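Local atomic coordinates of CRISPR-associated protein, Cse1 family (Acidimicrobium ferrooxidans, PDB entry 4H3T), a protein that probably serves as the Cse1 subunit of a type I-E CRISPR Cascade complex, which uses CRISPR RNA to recognise invading DNA. Residues E15-V20 against P54-L59; D92-F95 against R101-L104; L131-P136 against L164-A169; F268-G273 against V277-L282. The protein carries 1 engineered substitution. All blocks are in the same frame, centred on the assembly; numbering follows the deposited sequence. Where two conformers were deposited one is given.

Contact 1 (E15-V20 against P54-L59); sequences EPWLPV and PALLRL
Trp17 and Leu18 pack on Leu56 and Leu59 in a buried, apolar contact between the loop leading into strand 18-22, with its first residue, and helix 52-68. No hydrogen bond crosses it. The benzo end of the indole does most of the reaching. Its CH2 lies 3.8 Å from CD2 of Leu59, which sits at the ring edge, near the ring plane. The next atom round, Trp17 CZ3, is 4.1 Å from Leu56 CD2, which comes in at a slant. The same Leu56 methyl, CD2, also meets Leu18 CD2 at 4.0 Å, so it touches both Trp17 and Leu18. Trp17 and Leu18 both face Val30 of the adjacent strand, a classic beta bulge in the antiparallel sheet of strands 27-30, 18-22 and 42-45. Trp17 CG stands between its backbone N and carbonyl carbon (chi1 63°). This leaves the indole beside Leu18, whose CD2 lies over one face, offset toward the rim. The indole NE1 is bonded to Leu12 O, which helps fix the rotation of the ring. Ala158 and Ala161 of helix 157-170 also touch the indole, and Leu32 of helix 32-37 touches both Trp17 and Leu18.

Contact 2 (D92-F95 against R101-L104); sequences DDYF and RFDL
Tyr94 is the first residue of 92-95 to meet the loop segment 101-104. Its CE2 comes to 4.5 Å from CE2 of Phe102, at a slant to both rings, and the touch is slight. The hydroxyl of Tyr94 is held by other partners, Glu238 OE2 and Trp237 NE1, which pin the far end of the ring. Phe95 follows and carries the contact. It makes a T-shaped (edge-to-face) pair with Phe102. The ring centroids are 5.5 Å apart and the planes stand at 76°. Phe95 supplies the edge: CE1 sits over one face of Phe102, offset toward the rim, 4.0 Å from Phe102 CE2 and 4.1 Å from Phe102 CZ. The CG of Phe95 is anti to its carbonyl carbon (chi1 -74°), and this swing carries the ring edge across to Phe102. From the loop side, the CB of Phe102 points toward the helix. All three rings are buried, and no hydrogen bond passes between the segments. Phe102 also meets the rings of Trp237 and Phe111, so the pair belongs to a larger aromatic cluster. Around it, helix 88-98 rests on Leu63 of helix 52-68, while Leu32 of helix 32-37 touches both Phe95 and Phe102.

Contact 3 (L131-P136 against L164-A169); sequences LVAYAP and LVERHA
Helix 157-170 meets the irregular loop 131-136 through Leu131 and Ala133 on one side and Leu164, Glu166 and Arg167 on the other. No direct hydrogen bond links the two segments; a water does it instead. The water donates to Leu131 O at 2.6 Å and to Glu166 OE1 at 2.8 Å. It accepts from Arg167 NH2 at 2.9 Å. Both of its protons are therefore used, and one molecule ties the loop carbonyl to two consecutive helix residues. Residues 138-150, just after the loop segment, are not modelled and are probably mobile; they may correspond to the L1 loop of related Cse1 proteins. Beside the water, side chains touch the loop directly. Leu131 CG is anti to its backbone N (chi1 -161°), and CD1 comes to 4.0 Å from Arg167 CB. The guanidinium then passes the loop backbone, with Arg167 NH2 3.5 Å from Leu131 CA. Ala133 CB points toward the helix and lies 3.8 Å from Glu166 OE2. The same two helix side chains have further polar partners. Glu166 OE2 is bonded to Thr51 OG1. Arg167 NH1 forms a salt bridge with Asp175 OD1, and NH2 also donates to Ser130 O, next to the loop segment.

Contact 4 (F268-G273 against V277-L282); sequences FPERRG and VVPRVL
Glu270 and Val277 are bonded to each other twice through their backbones. Glu270 N gives to Val277 O at 2.8 Å. Val277 N returns a bond to Glu270 O at 2.9 Å. They form an antiparallel hydrogen-bonded pair near the turn of the beta hairpin of strands 263-272 and 275-289. Further from the turn, Phe268 N donates to Arg280 O at 3.0 Å. Phe268 O takes a different partner: a water donates to it at 3.0 Å and accepts from Arg280 NE at 2.8 Å. Pro279, packed against Phe268 O through CD, has no N-H to offer. Toward the turn, Glu270 OE1 receives two donors from one face of its plane, Arg272 NE at 3.1 Å and Arg272 NH2 at 3.2 Å, in a salt bridge within the strand. Val277 CG2 lies over a face of that guanidinium. The Arg280 guanidinium has Phe268 CG over one face, while the ring edge brings Phe268 CE2 to 3.9 Å from Leu282 CB. With an alanine at Phe268 the ring is lost, which is likely to open a gap beside Leu282 and leave the Arg280 guanidinium freer to turn.

Helix 157-170 connects contacts 1, 2 and 3. Contacts 1 and 3 have centres about 13 Å apart and touch directly: Leu56 CD2 lies 4.1 Å from Val165 CG1. Contacts 2 and 3 are about 23 Å apart between centres, yet Leu104 CD1 reaches Leu164 CD2 at 3.7 Å. Contacts 1 and 2 do not touch; their centres are about 15 Å apart and their nearest atoms about 6 Å. Contact 4 touches none of the others; its nearest atoms are about 4 Å from contact 3 and about 5 Å from contact 2. Leu267, just before 268-273 in the same strand, packs on Leu131 of contact 3.

Contact 1 (E15-V20 against P54-L59)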
loop_
_atom_site.group_PDB
_atom_site.type_symbol
_atom_site.label_atom_id
_atom_site.label_comp_id
_atom_site.label_asym_id
_atom_site.label_seq_id
_atom_site.Cartn_x
_atom_site.Cartn_y
_atom_site.Cartn_z
ATOM N N GLU A 15 24.793 10.484 6.333
ATOM C CA GLU A 15 24.260 11.710 5.692
ATOM C C GLU A 15 22.761 11.745 5.759
ATOM O O GLU A 15 22.136 10.694 5.632
ATOM C CB GLU A 15 24.629 11.767 4.194
ATOM C CG GLU A 15 26.107 11.743 3.968
ATOM C CD GLU A 15 26.818 13.069 4.024
ATOM O OE1 GLU A 15 26.310 14.031 4.648
ATOM O OE2 GLU A 15 27.906 13.137 3.418
ATOM N N PRO A 16 22.165 12.941 5.807
ATOM C CA PRO A 16 20.683 13.014 5.906
ATOM C C PRO A 16 19.972 12.752 4.572
ATOM O O PRO A 16 20.303 13.357 3.572
ATOM C CB PRO A 16 20.422 14.439 6.433
ATOM C CG PRO A 16 21.652 15.238 6.117
ATOM C CD PRO A 16 22.810 14.269 5.990
ATOM N N TRP A 17 19.035 11.785 4.534
ATOM C CA TRP A 17 18.270 11.564 3.322
ATOM C C TRP A 17 16.862 10.983 3.532
ATOM O O TRP A 17 16.137 10.875 2.555
ATOM C CB TRP A 17 19.047 10.646 2.334
ATOM C CG TRP A 17 19.319 9.272 2.823
ATOM C CD1 TRP A 17 20.208 8.901 3.789
ATOM C CD2 TRP A 17 18.691 8.073 2.367
ATOM N NE1 TRP A 17 20.154 7.552 3.988
ATOM C CE2 TRP A 17 19.271 7.001 3.088
ATOM C CE3 TRP A 17 17.785 7.781 1.331
ATOM C CZ2 TRP A 17 18.957 5.656 2.822
ATOM C CZ3 TRP A 17 17.492 6.455 1.051
ATOM C CH2 TRP A 17 18.085 5.402 1.786
ATOM N N LEU A 18 16.509 10.571 4.752
ATOM C CA LEU A 18 15.229 9.918 5.073
ATOM C C LEU A 18 14.313 10.928 5.748
ATOM O O LEU A 18 14.591 11.351 6.857
ATOM C CB LEU A 18 15.487 8.702 5.977
ATOM C CG LEU A 18 16.370 7.644 5.329
ATOM C CD1 LEU A 18 16.876 6.711 6.330
ATOM C CD2 LEU A 18 15.634 6.876 4.251
ATOM N N PRO A 19 13.262 11.402 5.055
ATOM C CA PRO A 19 12.415 12.455 5.647
ATOM C C PRO A 19 11.487 11.882 6.710
ATOM O O PRO A 19 10.761 10.911 6.477
ATOM C CB PRO A 19 11.644 13.023 4.449
ATOM C CG PRO A 19 11.801 12.069 3.385
ATOM C CD PRO A 19 12.783 11.023 3.720
ATOM N N VAL A 20 11.517 12.488 7.864
ATOM C CA VAL A 20 10.714 12.036 8.993
ATOM C C VAL A 20 10.054 13.214 9.660
ATOM O O VAL A 20 10.456 14.357 9.481
ATOM C CB VAL A 20 11.539 11.220 10.022
ATOM C CG1 VAL A 20 12.104 9.968 9.393
ATOM C CG2 VAL A 20 12.644 12.065 10.633
ATOM N N PRO A 54 6.336 2.527 1.502
ATOM C CA PRO A 54 6.538 1.055 1.620
ATOM C C PRO A 54 7.978 0.652 1.277
ATOM O O PRO A 54 8.586 -0.222 1.887
ATOM C CB PRO A 54 5.548 0.483 0.579
ATOM C CG PRO A 54 4.583 1.541 0.338
ATOM C CD PRO A 54 5.220 2.851 0.582
ATOM N N ALA A 55 8.560 1.320 0.293
ATOM C CA ALA A 55 9.922 0.988 -0.159
ATOM C C ALA A 55 10.956 1.303 0.904
ATOM O O ALA A 55 11.791 0.431 1.230
ATOM C CB ALA A 55 10.229 1.730 -1.473
ATOM N N LEU A 56 10.842 2.471 1.517
ATOM C CA LEU A 56 11.787 2.892 2.563
ATOM C C LEU A 56 11.519 2.123 3.873
ATOM O O LEU A 56 12.457 1.752 4.543
ATOM C CB LEU A 56 11.702 4.387 2.812
ATOM C CG LEU A 56 12.229 5.319 1.644
ATOM C CD1 LEU A 56 11.950 6.763 1.985
ATOM C CD2 LEU A 56 13.688 4.999 1.338
ATOM N N LEU A 57 10.269 1.794 4.169
ATOM C CA LEU A 57 9.935 1.019 5.384
ATOM C C LEU A 57 10.549 -0.361 5.290
ATOM O O LEU A 57 11.193 -0.794 6.232
ATOM C CB LEU A 57 8.437 0.923 5.613
ATOM C CG LEU A 57 7.963 -0.004 6.786
ATOM C CD1 LEU A 57 8.490 0.482 8.119
ATOM C CD2 LEU A 57 6.493 -0.094 6.826
ATOM N N ARG A 58 10.383 -1.044 4.140
ATOM C CA ARG A 58 10.959 -2.372 3.946
ATOM C C ARG A 58 12.475 -2.355 3.962
ATOM O O ARG A 58 13.070 -3.231 4.553
ATOM C CB ARG A 58 10.419 -3.024 2.695
ATOM C CG ARG A 58 8.981 -3.391 2.918
ATOM C CD ARG A 58 8.200 -3.651 1.702
ATOM N NE ARG A 58 8.626 -4.829 0.952
ATOM C CZ ARG A 58 8.018 -6.005 0.909
ATOM N NH1 ARG A 58 7.015 -6.277 1.737
ATOM N NH2 ARG A 58 8.432 -6.939 0.066
ATOM N N LEU A 59 13.102 -1.318 3.436
ATOM C CA LEU A 59 14.560 -1.193 3.526
ATOM C C LEU A 59 15.015 -1.146 4.980
ATOM O O LEU A 59 15.989 -1.786 5.393
ATOM C CB LEU A 59 15.023 0.094 2.807
ATOM C CG LEU A 59 16.508 0.524 3.101
ATOM C CD1 LEU A 59 17.401 -0.438 2.487
ATOM C CD2 LEU A 59 16.820 1.902 2.481
#

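Contact 2 (D92-F95 against R101-L104)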
loop_
_atom_site.group_PDB
_atom_site.type_symbol
_atom_site.label_atom_id
_atom_site.label_comp_id
_atom_site.label_asym_id
_atom_site.label_seq_id
_atom_site.Cartn_x
_atom_site.Cartn_y
_atom_site.Cartn_z
ATOM N N ASP A 92 25.820 1.050 15.808
ATOM C CA ASP A 92 27.161 1.485 15.394
ATOM C C ASP A 92 28.090 0.302 15.062
ATOM O O ASP A 92 28.835 0.415 14.100
ATOM C CB ASP A 92 27.791 2.434 16.434
ATOM C CG ASP A 92 27.125 3.814 16.424
ATOM O OD1 ASP A 92 26.590 4.228 15.350
ATOM O OD2 ASP A 92 27.087 4.463 17.485
ATOM N N ASP A 93 27.980 -0.843 15.734
ATOM C CA ASP A 93 28.767 -2.017 15.329
ATOM C C ASP A 93 28.363 -2.476 13.910
ATOM O O ASP A 93 29.223 -2.791 13.098
ATOM C CB ASP A 93 28.575 -3.202 16.312
ATOM C CG ASP A 93 29.191 -3.031 17.677
ATOM O OD1 ASP A 93 30.024 -2.087 17.849
ATOM O OD2 ASP A 93 28.822 -3.815 18.594
ATOM N N TYR A 94 27.066 -2.474 13.606
ATOM C CA TYR A 94 26.616 -2.894 12.270
ATOM C C TYR A 94 27.139 -1.928 11.200
ATOM O O TYR A 94 27.746 -2.381 10.231
ATOM C CB TYR A 94 25.089 -3.034 12.206
ATOM C CG TYR A 94 24.610 -3.601 10.889
ATOM C CD1 TYR A 94 24.595 -4.973 10.661
ATOM C CD2 TYR A 94 24.254 -2.765 9.846
ATOM C CE1 TYR A 94 24.204 -5.487 9.438
ATOM C CE2 TYR A 94 23.953 -3.261 8.593
ATOM C CZ TYR A 94 23.877 -4.620 8.400
ATOM O OH TYR A 94 23.505 -5.071 7.162
ATOM N N PHE A 95 26.924 -0.614 11.369
ATOM C CA PHE A 95 27.367 0.358 10.347
ATOM C C PHE A 95 28.881 0.479 10.282
ATOM O O PHE A 95 29.381 0.725 9.185
ATOM C CB PHE A 95 26.706 1.735 10.528
ATOM C CG PHE A 95 25.268 1.735 10.098
ATOM C CD1 PHE A 95 24.913 1.370 8.803
ATOM C CD2 PHE A 95 24.252 2.031 11.001
ATOM C CE1 PHE A 95 23.590 1.378 8.404
ATOM C CE2 PHE A 95 22.906 1.974 10.605
ATOM C CZ PHE A 95 22.591 1.585 9.331
ATOM N N ARG A 101 29.580 -0.393 2.122
ATOM C CA ARG A 101 28.516 -0.763 1.186
ATOM C C ARG A 101 27.364 0.232 1.128
ATOM O O ARG A 101 26.474 0.030 0.286
ATOM C CB ARG A 101 27.987 -2.153 1.532
ATOM C CG ARG A 101 29.047 -3.257 1.429
ATOM C CD ARG A 101 29.574 -3.489 -0.004
ATOM N NE ARG A 101 28.495 -3.911 -0.933
ATOM C CZ ARG A 101 28.167 -5.159 -1.242
ATOM N NH1 ARG A 101 28.826 -6.192 -0.694
ATOM N NH2 ARG A 101 27.169 -5.398 -2.080
ATOM N N PHE A 102 27.389 1.307 1.955
ATOM C CA PHE A 102 26.351 2.330 1.993
ATOM C C PHE A 102 26.743 3.634 1.313
ATOM O O PHE A 102 26.030 4.613 1.463
ATOM C CB PHE A 102 25.942 2.612 3.437
ATOM C CG PHE A 102 25.036 1.522 3.940
ATOM C CD1 PHE A 102 23.681 1.540 3.656
ATOM C CD2 PHE A 102 25.543 0.473 4.695
ATOM C CE1 PHE A 102 22.858 0.506 4.073
ATOM C CE2 PHE A 102 24.729 -0.576 5.094
ATOM C CZ PHE A 102 23.381 -0.539 4.807
ATOM N N ASP A 103 27.800 3.641 0.521
ATOM C CA ASP A 103 28.203 4.850 -0.208
ATOM C C ASP A 103 27.469 4.841 -1.574
ATOM O O ASP A 103 27.680 3.981 -2.442
ATOM C CB ASP A 103 29.752 4.949 -0.293
ATOM C CG ASP A 103 30.341 6.167 -1.037
ATOM O OD1 ASP A 103 29.577 7.093 -1.389
ATOM O OD2 ASP A 103 31.549 6.165 -1.295
ATOM N N LEU A 104 26.621 5.858 -1.772
ATOM C CA LEU A 104 25.885 6.024 -3.021
ATOM C C LEU A 104 26.806 6.196 -4.254
ATOM O O LEU A 104 26.409 5.840 -5.359
ATOM C CB LEU A 104 24.973 7.270 -2.911
ATOM C CG LEU A 104 23.807 7.361 -3.889
ATOM C CD1 LEU A 104 22.783 6.263 -3.644
ATOM C CD2 LEU A 104 23.151 8.742 -3.810
#

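Contact 3 (L131-P136 against L164-A169)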
loop_
_atom_site.group_PDB
_atom_site.type_symbol
_atom_site.label_atom_id
_atom_site.label_comp_id
_atom_site.label_asym_id
_atom_site.label_seq_id
_atom_site.Cartn_x
_atom_site.Cartn_y
_atom_site.Cartn_z
ATOM N N LEU A 131 14.347 8.843 -13.087
ATOM C CA LEU A 131 14.303 8.063 -11.831
ATOM C C LEU A 131 13.144 8.537 -10.942
ATOM O O LEU A 131 12.711 7.839 -10.046
ATOM C CB LEU A 131 15.673 8.294 -11.125
ATOM C CG LEU A 131 16.190 7.398 -10.081
ATOM C CD1 LEU A 131 16.190 5.934 -10.462
ATOM C CD2 LEU A 131 17.556 7.872 -9.683
ATOM N N VAL A 132 12.587 9.705 -11.224
ATOM C CA VAL A 132 11.491 10.247 -10.403
ATOM C C VAL A 132 10.172 9.675 -10.864
ATOM O O VAL A 132 9.909 9.725 -12.046
ATOM C CB VAL A 132 11.472 11.780 -10.494
ATOM C CG1 VAL A 132 10.248 12.385 -9.781
ATOM C CG2 VAL A 132 12.800 12.380 -9.972
ATOM N N ALA A 133 9.312 9.184 -9.941
ATOM C CA ALA A 133 7.956 8.771 -10.284
ATOM C C ALA A 133 7.064 10.003 -10.156
ATOM O O ALA A 133 7.172 10.747 -9.145
ATOM C CB ALA A 133 7.455 7.703 -9.327
ATOM N N TYR A 134 6.128 10.143 -11.065
ATOM C CA TYR A 134 5.103 11.201 -11.025
ATOM C C TYR A 134 3.686 10.556 -10.852
ATOM O O TYR A 134 3.473 9.348 -11.073
ATOM C CB TYR A 134 5.206 12.088 -12.284
ATOM C CG TYR A 134 6.447 12.972 -12.248
ATOM C CD1 TYR A 134 6.476 14.135 -11.482
ATOM C CD2 TYR A 134 7.597 12.630 -12.955
ATOM C CE1 TYR A 134 7.622 14.927 -11.406
ATOM C CE2 TYR A 134 8.720 13.459 -12.957
ATOM C CZ TYR A 134 8.741 14.596 -12.156
ATOM O OH TYR A 134 9.869 15.396 -12.099
ATOM N N ALA A 135 2.762 11.369 -10.347
ATOM C CA ALA A 135 1.371 10.972 -10.057
ATOM C C ALA A 135 0.705 10.253 -11.240
ATOM O O ALA A 135 0.855 10.719 -12.369
ATOM C CB ALA A 135 0.535 12.211 -9.708
ATOM N N PRO A 136 -0.128 9.209 -10.991
ATOM C CA PRO A 136 -0.815 8.522 -12.098
ATOM C C PRO A 136 -1.602 9.398 -13.087
ATOM O O PRO A 136 -1.984 8.830 -14.108
ATOM C CB PRO A 136 -1.762 7.575 -11.374
ATOM C CG PRO A 136 -1.117 7.283 -10.150
ATOM C CD PRO A 136 -0.385 8.510 -9.718
ATOM N N LEU A 164 16.094 5.720 -6.004
ATOM C CA LEU A 164 16.809 4.498 -6.325
ATOM C C LEU A 164 16.188 3.295 -5.591
ATOM O O LEU A 164 15.922 2.285 -6.204
ATOM C CB LEU A 164 18.275 4.679 -5.950
ATOM C CG LEU A 164 19.213 3.527 -6.052
ATOM C CD1 LEU A 164 19.293 3.024 -7.490
ATOM C CD2 LEU A 164 20.592 3.948 -5.566
ATOM N N VAL A 165 15.886 3.466 -4.286
ATOM C CA VAL A 165 15.261 2.484 -3.461
ATOM C C VAL A 165 13.870 2.211 -3.987
ATOM O O VAL A 165 13.479 1.063 -4.167
ATOM C CB VAL A 165 15.250 2.911 -1.981
ATOM C CG1 VAL A 165 14.450 1.882 -1.143
ATOM C CG2 VAL A 165 16.686 3.002 -1.444
ATOM N N GLU A 166 13.167 3.253 -4.373
ATOM C CA GLU A 166 11.830 3.089 -4.900
ATOM C C GLU A 166 11.826 2.390 -6.241
ATOM O O GLU A 166 10.927 1.574 -6.485
ATOM C CB GLU A 166 11.139 4.480 -4.999
ATOM C CG GLU A 166 9.644 4.474 -5.366
ATOM C CD GLU A 166 9.280 4.567 -6.838
ATOM O OE1 GLU A 166 10.193 4.419 -7.677
ATOM O OE2 GLU A 166 8.071 4.703 -7.156
ATOM N N ARG A 167 12.780 2.705 -7.140
ATOM C CA ARG A 167 12.712 2.180 -8.498
ATOM C C ARG A 167 12.961 0.680 -8.562
ATOM O O ARG A 167 12.420 0.030 -9.434
ATOM C CB ARG A 167 13.676 2.945 -9.414
ATOM C CG ARG A 167 13.493 2.623 -10.867
ATOM C CD ARG A 167 12.075 2.762 -11.379
ATOM N NE ARG A 167 12.114 3.066 -12.799
ATOM C CZ ARG A 167 12.172 4.276 -13.320
ATOM N NH1 ARG A 167 12.309 4.434 -14.638
ATOM N NH2 ARG A 167 12.138 5.345 -12.536
ATOM N N HIS A 168 13.791 0.135 -7.689
ATOM C CA HIS A 168 13.999 -1.311 -7.671
ATOM C C HIS A 168 12.730 -2.090 -7.340
ATOM O O HIS A 168 12.559 -3.233 -7.803
ATOM C CB HIS A 168 15.037 -1.693 -6.645
ATOM C CG HIS A 168 16.439 -1.573 -7.106
ATOM N ND1 HIS A 168 16.963 -2.457 -8.004
ATOM C CD2 HIS A 168 17.355 -0.601 -6.851
ATOM C CE1 HIS A 168 18.225 -2.080 -8.176
ATOM N NE2 HIS A 168 18.486 -0.939 -7.532
ATOM N N ALA A 169 11.810 -1.465 -6.596
ATOM C CA ALA A 169 10.562 -2.078 -6.108
ATOM C C ALA A 169 9.331 -1.740 -6.958
ATOM O O ALA A 169 8.394 -2.511 -6.957
ATOM C CB ALA A 169 10.325 -1.586 -4.656
HETATM O O HOH W 1 11.096 5.800 -9.882
#

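Contact 4 (F268-G273 against V277-L282)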
loop_
_atom_site.group_PDB
_atom_site.type_symbol
_atom_site.label_atom_id
_atom_site.label_comp_id
_atom_site.label_asym_id
_atom_site.label_seq_id
_atom_site.Cartn_x
_atom_site.Cartn_y
_atom_site.Cartn_z
ATOM N N PHE A 268 25.009 8.706 -12.315
ATOM C CA PHE A 268 26.228 9.371 -12.820
ATOM C C PHE A 268 26.373 10.721 -12.093
ATOM O O PHE A 268 25.869 11.710 -12.591
ATOM C CB PHE A 268 26.136 9.571 -14.315
ATOM C CG PHE A 268 26.174 8.253 -15.060
ATOM C CD1 PHE A 268 27.396 7.650 -15.388
ATOM C CD2 PHE A 268 25.000 7.568 -15.353
ATOM C CE1 PHE A 268 27.433 6.463 -16.131
ATOM C CE2 PHE A 268 25.036 6.349 -16.037
ATOM C CZ PHE A 268 26.255 5.783 -16.388
ATOM N N PRO A 269 27.012 10.770 -10.917
ATOM C CA PRO A 269 27.104 12.063 -10.191
ATOM C C PRO A 269 28.101 13.042 -10.849
ATOM O O PRO A 269 29.002 12.630 -11.561
ATOM C CB PRO A 269 27.598 11.650 -8.804
ATOM C CG PRO A 269 28.476 10.406 -9.092
ATOM C CD PRO A 269 27.636 9.673 -10.140
ATOM N N GLU A 270 27.915 14.332 -10.590
ATOM C CA GLU A 270 28.786 15.386 -11.112
ATOM C C GLU A 270 28.963 16.429 -10.069
ATOM O O GLU A 270 27.986 16.795 -9.386
ATOM C CB GLU A 270 28.201 15.995 -12.394
ATOM C CG GLU A 270 28.959 17.163 -12.980
ATOM C CD GLU A 270 28.282 17.945 -14.094
ATOM O OE1 GLU A 270 27.070 17.743 -14.295
ATOM O OE2 GLU A 270 28.951 18.786 -14.739
ATOM N N ARG A 271 30.188 16.969 -9.988
ATOM C CA ARG A 271 30.523 18.040 -9.073
ATOM C C ARG A 271 30.195 19.360 -9.772
ATOM O O ARG A 271 30.642 19.582 -10.905
ATOM C CB ARG A 271 32.013 17.984 -8.677
ATOM C CG ARG A 271 32.320 18.659 -7.336
ATOM C CD ARG A 271 32.849 17.670 -6.291
ATOM N NE ARG A 271 32.270 17.865 -4.963
ATOM C CZ ARG A 271 32.655 17.217 -3.872
ATOM N NH1 ARG A 271 32.066 17.457 -2.709
ATOM N NH2 ARG A 271 33.615 16.299 -3.939
ATOM N N ARG A 272 29.381 20.212 -9.135
ATOM C CA ARG A 272 29.056 21.536 -9.702
ATOM C C ARG A 272 29.414 22.542 -8.597
ATOM O O ARG A 272 28.644 22.700 -7.632
ATOM C CB ARG A 272 27.575 21.581 -10.103
ATOM C CG ARG A 272 27.261 20.706 -11.258
ATOM C CD ARG A 272 25.835 20.903 -11.687
ATOM N NE ARG A 272 25.528 20.054 -12.827
ATOM C CZ ARG A 272 24.350 19.971 -13.439
ATOM N NH1 ARG A 272 23.327 20.668 -13.009
ATOM N NH2 ARG A 272 24.188 19.161 -14.467
ATOM N N GLY A 273 30.612 23.116 -8.698
ATOM C CA GLY A 273 31.152 23.977 -7.648
ATOM C C GLY A 273 31.362 23.075 -6.430
ATOM O O GLY A 273 31.953 22.024 -6.569
ATOM N N VAL A 277 25.720 16.669 -7.512
ATOM C CA VAL A 277 24.355 16.435 -7.969
ATOM C C VAL A 277 24.387 15.216 -8.872
ATOM O O VAL A 277 25.468 14.747 -9.255
ATOM C CB VAL A 277 23.725 17.669 -8.663
ATOM C CG1 VAL A 277 23.706 18.841 -7.693
ATOM C CG2 VAL A 277 24.484 18.031 -9.937
ATOM N N VAL A 278 23.193 14.743 -9.220
ATOM C CA VAL A 278 23.028 13.584 -10.110
ATOM C C VAL A 278 22.216 14.023 -11.333
ATOM O O VAL A 278 21.023 14.017 -11.257
ATOM C CB VAL A 278 22.363 12.366 -9.402
ATOM C CG1 VAL A 278 22.304 11.161 -10.327
ATOM C CG2 VAL A 278 23.074 11.998 -8.101
ATOM N N PRO A 279 22.845 14.356 -12.456
ATOM C CA PRO A 279 22.068 14.790 -13.646
ATOM C C PRO A 279 21.649 13.630 -14.577
ATOM O O PRO A 279 20.796 13.812 -15.445
ATOM C CB PRO A 279 23.038 15.718 -14.367
ATOM C CG PRO A 279 24.353 15.261 -13.987
ATOM C CD PRO A 279 24.286 14.601 -12.642
ATOM N N ARG A 280 22.314 12.461 -14.490
ATOM C CA ARG A 280 22.066 11.365 -15.415
ATOM C C ARG A 280 22.002 10.028 -14.682
ATOM O O ARG A 280 22.604 9.871 -13.615
ATOM C CB ARG A 280 23.174 11.317 -16.501
ATOM C CG ARG A 280 23.252 12.543 -17.430
ATOM C CD ARG A 280 24.396 12.373 -18.467
ATOM N NE ARG A 280 25.678 12.060 -17.799
ATOM C CZ ARG A 280 26.566 11.119 -18.138
ATOM N NH1 ARG A 280 26.383 10.377 -19.225
ATOM N NH2 ARG A 280 27.662 10.930 -17.402
ATOM N N VAL A 281 21.329 9.042 -15.320
ATOM C CA VAL A 281 21.111 7.717 -14.754
ATOM C C VAL A 281 20.949 6.687 -15.905
ATOM O O VAL A 281 20.482 7.039 -16.997
ATOM C CB VAL A 281 19.868 7.684 -13.793
ATOM C CG1 VAL A 281 18.560 7.903 -14.560
ATOM C CG2 VAL A 281 19.809 6.365 -13.036
ATOM N N LEU A 282 21.290 5.438 -15.621
ATOM C CA LEU A 282 21.065 4.297 -16.518
ATOM C C LEU A 282 20.190 3.306 -15.738
ATOM O O LEU A 282 20.531 2.933 -14.612
ATOM C CB LEU A 282 22.390 3.683 -16.979
ATOM C CG LEU A 282 22.324 2.413 -17.874
ATOM C CD1 LEU A 282 21.460 2.591 -19.108
ATOM C CD2 LEU A 282 23.699 2.017 -18.326
HETATM O O HOH W 2 26.668 12.892 -15.286
#